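Local coordinates for protein MlnE (Bacillus amyloliquefaciens subsp. plantarum, PDB 5D2E) that carries at its N-terminus a B-type ketoreductase of the macrolactin assembly line, which binds NADP and probably reduces beta-keto groups of the growing polyketide, at residues Y188-S193 with Y421-G426; V364-I369 with A416-Y421; S151-F156 with K372-I377. All coordinates share one frame; numbering follows the deposited sequence.

Interaction 1. Residues Y188-S193 with Y421-G426; sequences YNAVES and YAFANG. With NAP (NADP nicotinamide-adenine-dinucleotide phosphate), chain B.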
loop_
_atom_site.group_PDB
_atom_site.type_symbol
_atom_site.label_atom_id
_atom_site.label_comp_id
_atom_site.label_asym_id
_atom_site.label_seq_id
_atom_site.Cartn_x
_atom_site.Cartn_y
_atom_site.Cartn_z
ATOM N N TYR A 188 8.825 1.105 2.001
ATOM C CA TYR A 188 8.914 0.975 3.430
ATOM C C TYR A 188 7.665 1.497 4.140
ATOM O O TYR A 188 7.244 0.940 5.146
ATOM C CB TYR A 188 10.160 1.656 3.966
ATOM C CG TYR A 188 11.462 1.124 3.506
ATOM C CD1 TYR A 188 11.626 -0.187 3.209
ATOM C CD2 TYR A 188 12.601 1.934 3.467
ATOM C CE1 TYR A 188 12.857 -0.697 2.825
ATOM C CE2 TYR A 188 13.824 1.438 3.108
ATOM C CZ TYR A 188 13.981 0.116 2.806
ATOM O OH TYR A 188 15.217 -0.431 2.471
ATOM N N ASN A 189 7.053 2.553 3.597
ATOM C CA ASN A 189 5.837 3.142 4.177
ATOM C C ASN A 189 4.620 2.140 4.093
ATOM O O ASN A 189 3.800 2.045 4.994
ATOM C CB ASN A 189 5.531 4.436 3.383
ATOM C CG ASN A 189 4.201 5.038 3.747
ATOM O OD1 ASN A 189 3.260 4.973 2.949
ATOM N ND2 ASN A 189 4.099 5.558 4.923
ATOM N N ALA A 190 4.629 1.312 3.068
ATOM C CA ALA A 190 3.530 0.324 2.850
ATOM C C ALA A 190 3.500 -0.806 3.882
ATOM O O ALA A 190 2.472 -1.457 4.091
ATOM C CB ALA A 190 3.548 -0.212 1.436
ATOM N N VAL A 191 4.602 -1.023 4.587
ATOM C CA VAL A 191 4.634 -2.030 5.625
ATOM C C VAL A 191 3.586 -1.886 6.683
ATOM O O VAL A 191 3.134 -2.889 7.173
ATOM C CB VAL A 191 6.036 -2.085 6.258
ATOM C CG1 VAL A 191 6.091 -2.972 7.470
ATOM C CG2 VAL A 191 7.069 -2.503 5.211
ATOM N N GLU A 192 3.165 -0.669 6.982
ATOM C CA GLU A 192 2.137 -0.431 7.930
ATOM C C GLU A 192 0.868 -1.268 7.608
ATOM O O GLU A 192 0.267 -1.816 8.516
ATOM C CB GLU A 192 1.757 1.038 7.936
ATOM C CG GLU A 192 0.621 1.367 8.895
ATOM C CD GLU A 192 -0.149 2.644 8.508
ATOM O OE1 GLU A 192 0.084 3.205 7.402
ATOM O OE2 GLU A 192 -0.995 3.079 9.324
ATOM N N SER A 193 0.498 -1.329 6.324
ATOM C CA SER A 193 -0.702 -2.074 5.854
ATOM C C SER A 193 -0.515 -3.565 6.127
ATOM O O SER A 193 -1.398 -4.197 6.599
ATOM C CB SER A 193 -0.857 -1.883 4.368
ATOM O OG SER A 193 -1.008 -0.536 4.024
ATOM N N TYR A 421 -1.606 -8.387 -0.043
ATOM C CA TYR A 421 -2.521 -7.561 -0.875
ATOM C C TYR A 421 -2.632 -6.150 -0.304
ATOM O O TYR A 421 -2.572 -5.157 -1.050
ATOM C CB TYR A 421 -3.899 -8.236 -0.958
ATOM C CG TYR A 421 -4.924 -7.572 -1.839
ATOM C CD1 TYR A 421 -4.850 -7.648 -3.235
ATOM C CD2 TYR A 421 -6.023 -6.937 -1.278
ATOM C CE1 TYR A 421 -5.803 -7.041 -4.048
ATOM C CE2 TYR A 421 -6.996 -6.347 -2.087
ATOM C CZ TYR A 421 -6.873 -6.407 -3.448
ATOM O OH TYR A 421 -7.851 -5.818 -4.187
ATOM N N ALA A 422 -2.813 -6.045 1.012
ATOM C CA ALA A 422 -2.909 -4.779 1.704
ATOM C C ALA A 422 -1.608 -3.992 1.491
ATOM O O ALA A 422 -1.658 -2.815 1.128
ATOM C CB ALA A 422 -3.185 -5.003 3.167
ATOM N N PHE A 423 -0.459 -4.672 1.634
ATOM C CA PHE A 423 0.845 -4.059 1.393
ATOM C C PHE A 423 0.961 -3.534 -0.050
ATOM O O PHE A 423 1.400 -2.397 -0.275
ATOM C CB PHE A 423 1.958 -5.073 1.675
ATOM C CG PHE A 423 3.314 -4.619 1.232
ATOM C CD1 PHE A 423 4.070 -3.815 2.072
ATOM C CD2 PHE A 423 3.784 -4.896 -0.003
ATOM C CE1 PHE A 423 5.312 -3.374 1.718
ATOM C CE2 PHE A 423 5.014 -4.385 -0.423
ATOM C CZ PHE A 423 5.785 -3.646 0.464
ATOM N N ALA A 424 0.640 -4.394 -1.022
ATOM C CA ALA A 424 0.779 -4.042 -2.414
ATOM C C ALA A 424 -0.050 -2.754 -2.761
ATOM O O ALA A 424 0.430 -1.835 -3.434
ATOM C CB ALA A 424 0.410 -5.189 -3.293
ATOM N N ASN A 425 -1.262 -2.672 -2.243
ATOM C CA ASN A 425 -2.086 -1.549 -2.504
ATOM C C ASN A 425 -1.506 -0.326 -1.782
ATOM O O ASN A 425 -1.456 0.765 -2.346
ATOM C CB ASN A 425 -3.514 -1.836 -2.103
ATOM C CG ASN A 425 -4.223 -2.705 -3.173
ATOM O OD1 ASN A 425 -4.470 -2.241 -4.273
ATOM N ND2 ASN A 425 -4.443 -3.979 -2.864
ATOM N N GLY A 426 -1.006 -0.532 -0.556
ATOM C CA GLY A 426 -0.451 0.564 0.233
ATOM C C GLY A 426 0.782 1.135 -0.447
ATOM O O GLY A 426 1.058 2.347 -0.339
HETATM P PA NAP B . -10.215 -8.764 -11.841
HETATM O O1A NAP B . -11.535 -8.891 -12.648
HETATM O O2A NAP B . -9.353 -9.961 -11.481
HETATM O O5B NAP B . -9.312 -7.835 -12.794
HETATM C C5B NAP B . -7.930 -7.680 -12.502
HETATM C C4B NAP B . -7.254 -7.924 -13.828
HETATM O O4B NAP B . -5.831 -7.780 -13.625
HETATM C C3B NAP B . -7.453 -9.350 -14.412
HETATM O O3B NAP B . -8.240 -9.298 -15.606
HETATM C C2B NAP B . -6.030 -9.820 -14.757
HETATM O O2B NAP B . -5.987 -10.428 -16.018
HETATM C C1B NAP B . -5.210 -8.512 -14.660
HETATM N N9A NAP B . -3.821 -8.699 -14.262
HETATM C C8A NAP B . -3.335 -9.338 -13.129
HETATM N N7A NAP B . -1.957 -9.365 -13.129
HETATM C C5A NAP B . -1.562 -8.676 -14.218
HETATM C C6A NAP B . -0.293 -8.329 -14.816
HETATM N N6A NAP B . 0.848 -8.702 -14.150
HETATM N N1A NAP B . -0.297 -7.660 -16.056
HETATM C C2A NAP B . -1.457 -7.321 -16.647
HETATM N N3A NAP B . -2.685 -7.618 -16.139
HETATM C C4A NAP B . -2.794 -8.274 -14.979
HETATM O O3 NAP B . -10.461 -7.912 -10.473
HETATM P PN NAP B . -11.405 -6.603 -10.297
HETATM O O1N NAP B . -12.518 -6.906 -9.310
HETATM O O2N NAP B . -11.564 -6.027 -11.679
HETATM O O5D NAP B . -10.490 -5.514 -9.528
HETATM C C5D NAP B . -9.607 -4.723 -10.375
HETATM C C4D NAP B . -8.668 -3.831 -9.551
HETATM O O4D NAP B . -9.369 -3.064 -8.583
HETATM C C3D NAP B . -7.684 -4.714 -8.773
HETATM O O3D NAP B . -6.389 -4.147 -8.870
HETATM C C2D NAP B . -8.213 -4.732 -7.351
HETATM O O2D NAP B . -7.164 -4.971 -6.371
HETATM C C1D NAP B . -8.951 -3.369 -7.219
HETATM N N1N NAP B . -10.053 -3.482 -6.230
HETATM C C2N NAP B . -11.222 -4.159 -6.531
HETATM C C3N NAP B . -12.295 -4.308 -5.634
HETATM C C7N NAP B . -13.602 -5.061 -6.011
HETATM O O7N NAP B . -14.493 -5.227 -5.174
HETATM N N7N NAP B . -13.842 -5.537 -7.242
HETATM C C4N NAP B . -12.135 -3.760 -4.354
HETATM C C5N NAP B . -10.934 -3.113 -4.034
HETATM C C6N NAP B . -9.911 -2.961 -4.990
HETATM P P2B NAP B . -4.849 -11.521 -16.478
HETATM O O1X NAP B . -4.887 -12.707 -15.524
HETATM O O2X NAP B . -5.213 -11.870 -17.957
HETATM O O3X NAP B . -3.535 -10.798 -16.370
#
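The Phe-423 ring meets helix 186-201 with its CD1-CE1 side: the backbone N of Val-191 lies at the ring edge, 3.8 Å from CE1, and the Ala-190 methyl CB also touches CE1 at 3.6 Å. CG stands anti to the backbone N of Phe-423 (chi1 170°), which swings the ring out to the neighbouring helix. The Tyr-421 ring, turned away from this interface, carries Asn-425 ND2 over one face; ND2 also donates to Tyr-421 O (2.9 Å), from the carbonyl face opposite to Asn-425 N. At the edge of the Tyr-421 ring, OH lies only 2.4 Å from O2D of the nicotinamide ribose, so short for a hydrogen bond that the exact length is doubtful.

The axes of segments 188-193 and 421-426 run at 140° (N to C), nearer antiparallel. Ala-190 CB packs 3.6 Å from Gly-426 C; with no CB to run into Ser-193 OG, Gly-426 CA approaches Ala-190 CA to 4.8 Å. Ser-193 OG is hydrogen-bonded to Ala-411 O. Small residues thus bring the two helices together in a buried contact. Tyr-421 and Asn-425 form the Tyr-x-x-x-Asn pattern of polyketide ketoreductases, on a helix of the short-chain dehydrogenase/reductase fold.

Interaction 2. Residues V364-I369 with A416-Y421; sequences VKDAFI and AGQSDY. With NAP (NADP nicotinamide-adenine-dinucleotide phosphate), chain B.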
loop_
_atom_site.group_PDB
_atom_site.type_symbol
_atom_site.label_atom_id
_atom_site.label_comp_id
_atom_site.label_asym_id
_atom_site.label_seq_id
_atom_site.Cartn_x
_atom_site.Cartn_y
_atom_site.Cartn_z
ATOM N N VAL A 364 -5.653 -11.516 -6.189
ATOM C CA VAL A 364 -5.961 -11.754 -4.823
ATOM C C VAL A 364 -5.644 -13.226 -4.611
ATOM O O VAL A 364 -5.960 -14.047 -5.442
ATOM C CB VAL A 364 -7.460 -11.492 -4.627
ATOM C CG1 VAL A 364 -7.988 -12.094 -3.367
ATOM C CG2 VAL A 364 -7.740 -9.995 -4.683
ATOM N N LYS A 365 -4.974 -13.557 -3.535
ATOM C CA LYS A 365 -4.720 -14.967 -3.172
ATOM C C LYS A 365 -4.701 -14.946 -1.689
ATOM O O LYS A 365 -3.623 -14.958 -1.081
ATOM C CB LYS A 365 -3.341 -15.431 -3.597
ATOM C CG LYS A 365 -3.071 -15.879 -4.994
ATOM C CD LYS A 365 -1.782 -16.724 -4.925
ATOM C CE LYS A 365 -1.077 -16.868 -6.265
ATOM N NZ LYS A 365 -1.760 -17.825 -7.196
ATOM N N ASP A 366 -5.858 -14.861 -1.089
ATOM C CA ASP A 366 -5.965 -14.703 0.362
ATOM C C ASP A 366 -5.432 -15.956 1.110
ATOM O O ASP A 366 -5.629 -17.087 0.642
ATOM C CB ASP A 366 -7.425 -14.415 0.734
ATOM C CG ASP A 366 -7.869 -12.949 0.385
ATOM O OD1 ASP A 366 -7.074 -12.105 -0.114
ATOM O OD2 ASP A 366 -9.025 -12.639 0.681
ATOM N N ALA A 367 -4.659 -15.720 2.179
ATOM C CA ALA A 367 -4.196 -16.758 3.110
ATOM C C ALA A 367 -3.568 -16.006 4.297
ATOM O O ALA A 367 -2.908 -14.942 4.107
ATOM C CB ALA A 367 -3.146 -17.651 2.459
ATOM N N PHE A 368 -3.744 -16.552 5.487
ATOM C CA PHE A 368 -3.127 -16.025 6.668
ATOM C C PHE A 368 -1.620 -16.146 6.487
ATOM O O PHE A 368 -1.104 -17.039 5.795
ATOM C CB PHE A 368 -3.571 -16.819 7.946
ATOM C CG PHE A 368 -4.869 -16.340 8.572
ATOM C CD1 PHE A 368 -5.966 -16.014 7.783
ATOM C CD2 PHE A 368 -4.997 -16.270 9.969
ATOM C CE1 PHE A 368 -7.158 -15.621 8.351
ATOM C CE2 PHE A 368 -6.198 -15.889 10.558
ATOM C CZ PHE A 368 -7.278 -15.560 9.736
ATOM N N ILE A 369 -0.900 -15.264 7.164
ATOM C CA ILE A 369 0.563 -15.273 7.156
ATOM C C ILE A 369 1.130 -16.658 7.477
ATOM O O ILE A 369 2.095 -17.070 6.865
ATOM C CB ILE A 369 1.087 -14.224 8.179
ATOM C CG1 ILE A 369 1.103 -12.860 7.554
ATOM C CG2 ILE A 369 2.529 -14.511 8.632
ATOM C CD1 ILE A 369 2.178 -12.771 6.472
ATOM N N ALA A 416 -7.935 -9.942 7.996
ATOM C CA ALA A 416 -7.203 -11.157 8.114
ATOM C C ALA A 416 -7.105 -11.894 6.771
ATOM O O ALA A 416 -8.093 -12.051 6.054
ATOM C CB ALA A 416 -7.851 -11.997 9.203
ATOM N N GLY A 417 -5.917 -12.341 6.386
ATOM C CA GLY A 417 -5.755 -13.025 5.112
ATOM C C GLY A 417 -5.288 -12.193 3.917
ATOM O O GLY A 417 -4.905 -12.740 2.905
ATOM N N GLN A 418 -5.243 -10.883 4.062
ATOM C CA GLN A 418 -4.918 -10.019 2.919
ATOM C C GLN A 418 -3.601 -9.281 3.157
ATOM O O GLN A 418 -3.454 -8.159 2.663
ATOM C CB GLN A 418 -5.977 -8.945 2.804
ATOM C CG GLN A 418 -7.415 -9.390 2.807
ATOM C CD GLN A 418 -8.337 -8.163 2.656
ATOM O OE1 GLN A 418 -8.614 -7.389 3.620
ATOM N NE2 GLN A 418 -8.780 -7.962 1.433
ATOM N N SER A 419 -2.657 -9.856 3.906
ATOM C CA SER A 419 -1.504 -9.040 4.349
ATOM C C SER A 419 -0.634 -8.475 3.174
ATOM O O SER A 419 -0.224 -7.302 3.216
ATOM C CB SER A 419 -0.653 -9.798 5.349
ATOM O OG SER A 419 -0.143 -10.932 4.759
ATOM N N ASP A 420 -0.357 -9.297 2.184
ATOM C CA ASP A 420 0.472 -8.957 1.049
ATOM C C ASP A 420 -0.318 -8.098 0.076
ATOM O O ASP A 420 0.212 -7.129 -0.485
ATOM C CB ASP A 420 1.052 -10.159 0.313
ATOM C CG ASP A 420 0.020 -11.294 0.067
ATOM O OD1 ASP A 420 -1.089 -11.241 0.641
ATOM O OD2 ASP A 420 0.332 -12.193 -0.707
ATOM N N TYR A 421 -1.606 -8.387 -0.043
ATOM C CA TYR A 421 -2.521 -7.561 -0.875
ATOM C C TYR A 421 -2.632 -6.150 -0.304
ATOM O O TYR A 421 -2.572 -5.157 -1.050
ATOM C CB TYR A 421 -3.899 -8.236 -0.958
ATOM C CG TYR A 421 -4.924 -7.572 -1.839
ATOM C CD1 TYR A 421 -4.850 -7.648 -3.235
ATOM C CD2 TYR A 421 -6.023 -6.937 -1.278
ATOM C CE1 TYR A 421 -5.803 -7.041 -4.048
ATOM C CE2 TYR A 421 -6.996 -6.347 -2.087
ATOM C CZ TYR A 421 -6.873 -6.407 -3.448
ATOM O OH TYR A 421 -7.851 -5.818 -4.187
HETATM P PA NAP B . -10.215 -8.764 -11.841
HETATM O O1A NAP B . -11.535 -8.891 -12.648
HETATM O O2A NAP B . -9.353 -9.961 -11.481
HETATM O O5B NAP B . -9.312 -7.835 -12.794
HETATM C C5B NAP B . -7.930 -7.680 -12.502
HETATM C C4B NAP B . -7.254 -7.924 -13.828
HETATM O O4B NAP B . -5.831 -7.780 -13.625
HETATM C C3B NAP B . -7.453 -9.350 -14.412
HETATM O O3B NAP B . -8.240 -9.298 -15.606
HETATM C C2B NAP B . -6.030 -9.820 -14.757
HETATM O O2B NAP B . -5.987 -10.428 -16.018
HETATM C C1B NAP B . -5.210 -8.512 -14.660
HETATM N N9A NAP B . -3.821 -8.699 -14.262
HETATM C C8A NAP B . -3.335 -9.338 -13.129
HETATM N N7A NAP B . -1.957 -9.365 -13.129
HETATM C C5A NAP B . -1.562 -8.676 -14.218
HETATM C C6A NAP B . -0.293 -8.329 -14.816
HETATM N N6A NAP B . 0.848 -8.702 -14.150
HETATM N N1A NAP B . -0.297 -7.660 -16.056
HETATM C C2A NAP B . -1.457 -7.321 -16.647
HETATM N N3A NAP B . -2.685 -7.618 -16.139
HETATM C C4A NAP B . -2.794 -8.274 -14.979
HETATM O O3 NAP B . -10.461 -7.912 -10.473
HETATM P PN NAP B . -11.405 -6.603 -10.297
HETATM O O1N NAP B . -12.518 -6.906 -9.310
HETATM O O2N NAP B . -11.564 -6.027 -11.679
HETATM O O5D NAP B . -10.490 -5.514 -9.528
HETATM C C5D NAP B . -9.607 -4.723 -10.375
HETATM C C4D NAP B . -8.668 -3.831 -9.551
HETATM O O4D NAP B . -9.369 -3.064 -8.583
HETATM C C3D NAP B . -7.684 -4.714 -8.773
HETATM O O3D NAP B . -6.389 -4.147 -8.870
HETATM C C2D NAP B . -8.213 -4.732 -7.351
HETATM O O2D NAP B . -7.164 -4.971 -6.371
HETATM C C1D NAP B . -8.951 -3.369 -7.219
HETATM N N1N NAP B . -10.053 -3.482 -6.230
HETATM C C2N NAP B . -11.222 -4.159 -6.531
HETATM C C3N NAP B . -12.295 -4.308 -5.634
HETATM C C7N NAP B . -13.602 -5.061 -6.011
HETATM O O7N NAP B . -14.493 -5.227 -5.174
HETATM N N7N NAP B . -13.842 -5.537 -7.242
HETATM C C4N NAP B . -12.135 -3.760 -4.354
HETATM C C5N NAP B . -10.934 -3.113 -4.034
HETATM C C6N NAP B . -9.911 -2.961 -4.990
HETATM P P2B NAP B . -4.849 -11.521 -16.478
HETATM O O1X NAP B . -4.887 -12.707 -15.524
HETATM O O2X NAP B . -5.213 -11.870 -17.957
HETATM O O3X NAP B . -3.535 -10.798 -16.370
HETATM O O HOH W 1 -8.173 -9.609 -0.496
HETATM O O HOH W 2 -2.381 -12.458 5.236
#
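Gly-417 O is held from two neighbouring residues of the facing loop: Ala-367 N donates a hydrogen bond of 3.1 Å, in the carbonyl plane and on a lone pair, and Asp-366 CA adds a C-H...O contact at 3.4 Å. This pairing ties the loop after strand 356-359 of the Rossmann-like ketoreductase fold to the turn that leads into helix 419-437, whose N-cap position is Gln-418. There is a weak C-H...O contact in return, from Gly-417 CA to Ala-367 O.

Two waters complete the seam. One donates to Ala-367 O and accepts from Ser-419 N, an amide of the first helical turn. The other bridges Asp-366 OD1 and Gln-418 NE2, accepting from NE2 at 2.6 Å; these side chains lie alongside each other and point the same way, their planar ends turned 78° apart, and Gln-418 OE1 is occupied by Asn-415 N. Glu-201 of helix 186-201 fastens both segments at once, with OE2 on Gly-417 N and OE1 on Ile-369 N.

Side-chain packing flanks the polar seam. Phe-368 CZ touches Ala-416 CB at 3.6 Å, and the Ile-369 methyl CD1 rests against the Ser-419 hydroxyl OG at 3.4 Å. At the cofactor end, Val-364 CG2 makes an off-centre CH-pi contact with the Tyr-421 ring, 4.1 Å from its centroid and 3.6 Å from CE1.

Interaction 3. Residues S151-F156 with K372-I377; sequences SLYSLF and KTKESI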
loop_
_atom_site.group_PDB
_atom_site.type_symbol
_atom_site.label_atom_id
_atom_site.label_comp_id
_atom_site.label_asym_id
_atom_site.label_seq_id
_atom_site.Cartn_x
_atom_site.Cartn_y
_atom_site.Cartn_z
ATOM N N SER A 151 12.279 -5.447 4.282
ATOM C CA SER A 151 11.075 -4.976 4.915
ATOM C C SER A 151 10.024 -6.095 4.874
ATOM O O SER A 151 9.998 -6.953 5.743
ATOM C CB SER A 151 10.566 -3.671 4.282
ATOM O OG SER A 151 10.396 -3.749 2.845
ATOM N N LEU A 152 9.216 -6.134 3.828
ATOM C CA LEU A 152 8.142 -7.135 3.682
ATOM C C LEU A 152 8.595 -8.560 3.848
ATOM O O LEU A 152 8.035 -9.307 4.678
ATOM C CB LEU A 152 7.468 -6.967 2.297
ATOM C CG LEU A 152 6.431 -8.052 1.897
ATOM C CD1 LEU A 152 5.221 -7.937 2.812
ATOM C CD2 LEU A 152 6.127 -7.915 0.405
ATOM N N TYR A 153 9.633 -8.965 3.127
ATOM C CA TYR A 153 10.007 -10.347 3.201
ATOM C C TYR A 153 10.673 -10.745 4.535
ATOM O O TYR A 153 10.384 -11.805 5.076
ATOM C CB TYR A 153 10.807 -10.801 1.996
ATOM C CG TYR A 153 9.976 -10.842 0.705
ATOM C CD1 TYR A 153 8.935 -11.733 0.557
ATOM C CD2 TYR A 153 10.251 -10.013 -0.352
ATOM C CE1 TYR A 153 8.158 -11.765 -0.626
ATOM C CE2 TYR A 153 9.485 -10.028 -1.528
ATOM C CZ TYR A 153 8.466 -10.910 -1.668
ATOM O OH TYR A 153 7.749 -10.887 -2.825
ATOM N N SER A 154 11.501 -9.877 5.074
ATOM C CA SER A 154 12.151 -10.157 6.332
ATOM C C SER A 154 11.062 -10.282 7.403
ATOM O O SER A 154 11.071 -11.170 8.259
ATOM C CB SER A 154 13.092 -8.985 6.720
ATOM O OG SER A 154 13.495 -9.236 8.091
ATOM N N LEU A 155 10.102 -9.389 7.370
ATOM C CA LEU A 155 9.002 -9.439 8.346
ATOM C C LEU A 155 8.129 -10.666 8.173
ATOM O O LEU A 155 7.681 -11.222 9.155
ATOM C CB LEU A 155 8.150 -8.158 8.288
ATOM C CG LEU A 155 8.729 -6.881 8.942
ATOM C CD1 LEU A 155 7.894 -5.714 8.499
ATOM C CD2 LEU A 155 8.873 -6.938 10.477
ATOM N N PHE A 156 7.869 -11.043 6.935
ATOM C CA PHE A 156 7.111 -12.258 6.690
ATOM C C PHE A 156 7.858 -13.465 7.277
ATOM O O PHE A 156 7.237 -14.237 8.028
ATOM C CB PHE A 156 6.905 -12.436 5.221
ATOM C CG PHE A 156 6.599 -13.834 4.828
ATOM C CD1 PHE A 156 5.381 -14.399 5.165
ATOM C CD2 PHE A 156 7.515 -14.558 4.129
ATOM C CE1 PHE A 156 5.100 -15.706 4.815
ATOM C CE2 PHE A 156 7.241 -15.849 3.784
ATOM C CZ PHE A 156 6.023 -16.414 4.105
ATOM N N LYS A 372 0.871 -18.505 4.205
ATOM C CA LYS A 372 1.441 -17.928 3.007
ATOM C C LYS A 372 2.767 -18.529 2.704
ATOM O O LYS A 372 3.479 -18.946 3.554
ATOM C CB LYS A 372 1.696 -16.408 3.170
ATOM C CG LYS A 372 0.521 -15.526 2.859
ATOM C CD LYS A 372 0.347 -15.275 1.391
ATOM C CE LYS A 372 -0.974 -14.566 1.117
ATOM N NZ LYS A 372 -1.056 -14.397 -0.338
ATOM N N THR A 373 3.107 -18.501 1.438
ATOM C CA THR A 373 4.470 -18.760 0.987
ATOM C C THR A 373 5.015 -17.546 0.336
ATOM O O THR A 373 4.283 -16.665 -0.129
ATOM C CB THR A 373 4.517 -19.856 -0.070
ATOM O OG1 THR A 373 3.878 -19.402 -1.268
ATOM C CG2 THR A 373 3.893 -21.137 0.407
ATOM N N LYS A 374 6.328 -17.505 0.253
ATOM C CA LYS A 374 7.010 -16.402 -0.343
ATOM C C LYS A 374 6.585 -16.221 -1.770
ATOM O O LYS A 374 6.411 -15.083 -2.212
ATOM C CB LYS A 374 8.504 -16.653 -0.295
ATOM C CG LYS A 374 9.347 -15.505 -0.764
ATOM C CD LYS A 374 10.799 -15.979 -0.922
ATOM C CE LYS A 374 11.742 -14.782 -0.846
ATOM N NZ LYS A 374 11.620 -13.887 -2.035
ATOM N N GLU A 375 6.420 -17.331 -2.490
ATOM C CA GLU A 375 5.977 -17.292 -3.861
ATOM C C GLU A 375 4.607 -16.691 -4.073
ATOM O O GLU A 375 4.386 -16.011 -5.057
ATOM C CB GLU A 375 6.008 -18.699 -4.474
ATOM C CG GLU A 375 7.468 -19.132 -4.721
ATOM C CD GLU A 375 8.184 -19.679 -3.479
ATOM O OE1 GLU A 375 7.522 -20.026 -2.451
ATOM O OE2 GLU A 375 9.429 -19.726 -3.529
ATOM N N SER A 376 3.688 -16.973 -3.174
ATOM C CA SER A 376 2.381 -16.415 -3.221
ATOM C C SER A 376 2.396 -14.898 -3.026
ATOM O O SER A 376 1.696 -14.162 -3.725
ATOM C CB SER A 376 1.565 -17.069 -2.125
ATOM O OG SER A 376 0.281 -16.547 -2.157
ATOM N N ILE A 377 3.178 -14.449 -2.053
ATOM C CA ILE A 377 3.398 -12.993 -1.824
ATOM C C ILE A 377 3.962 -12.358 -3.107
ATOM O O ILE A 377 3.391 -11.347 -3.573
ATOM C CB ILE A 377 4.332 -12.748 -0.644
ATOM C CG1 ILE A 377 3.682 -13.309 0.618
ATOM C CG2 ILE A 377 4.614 -11.266 -0.524
ATOM C CD1 ILE A 377 4.590 -13.321 1.829
#
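Ile-377 is the wedge between Phe-156 and Tyr-153, packing the N-terminal turn of helix 374-381 in the NADP-binding half of the ketoreductase against helix 141-164 of the other Rossmann-like half. The apolar contacts centre on its two branches. CG1 lies beside the backbone N (chi1 -62°), leaving CG2 anti to it, which sends the branches to different partners. CG2 runs alongside Tyr-153 in the reverse sense, 3.6 Å from CE1, and also touches Leu-152 CD2 at 3.8 Å. CD1, at the end of the other branch, sits squarely over one face of the Phe-156 ring in a CH-pi contact, 3.6 Å from the centroid and 13° off the ring normal.

A cation-pi interaction adds to this core: Lys-374 NZ sits over one face of the Tyr-153 ring, 4.2 Å from the centroid and almost on its normal, because the chain, extended as far as CE, bends at its last torsion. Leu-152 CD2 occupies the opposite face, so the ring is loosely flanked, by the methyl on one face and the ammonium on the other. The ammonium group is also salt-bridged to Glu-378, which probably balances its charge.

The polar bonds lie within the 372-377 segment and beyond it, not across the interface. Thr-373 caps the helix, its OG1 accepting from Ser-376 N at 3.1 Å. Lys-372 NZ donates to Ser-376 OG while its main charge partner is Asp-420; its aliphatic CB lies 3.8 Å from Phe-156 CE1, the lysine chain lying roughly perpendicular to the phenylalanine side chain. The Lys-372 carbonyl meets the rim of the same ring: O lies in the ring plane 3.6 Å from CZ, and also accepts from Gln-160 NE2.

The three contacts cluster, with centres 11 to 12 Å apart. Interactions 1 and 3 join the two Rossmann-like halves of the ketoreductase; interaction 2 lies within the NADP-binding half, beside that boundary. Interactions 1 and 2 share Tyr-421 and helix 419-437, and both reach the NADP through that residue's hydroxyl. Interaction 3 lies farther out, the Lys-372 side chain being about 13 Å from the nearest cofactor atom, but it connects to both. Lys-372 NZ forms a salt bridge of 2.6 Å with Asp-420 OD2, next to Tyr-421, and probably a hydrogen bond with Lys-365 O. Toward interaction 1, Leu-152 CD2 packs on Phe-423 CE2 at 3.8 Å and Leu-155 CD1 on Val-191 CG1 at 3.4 Å.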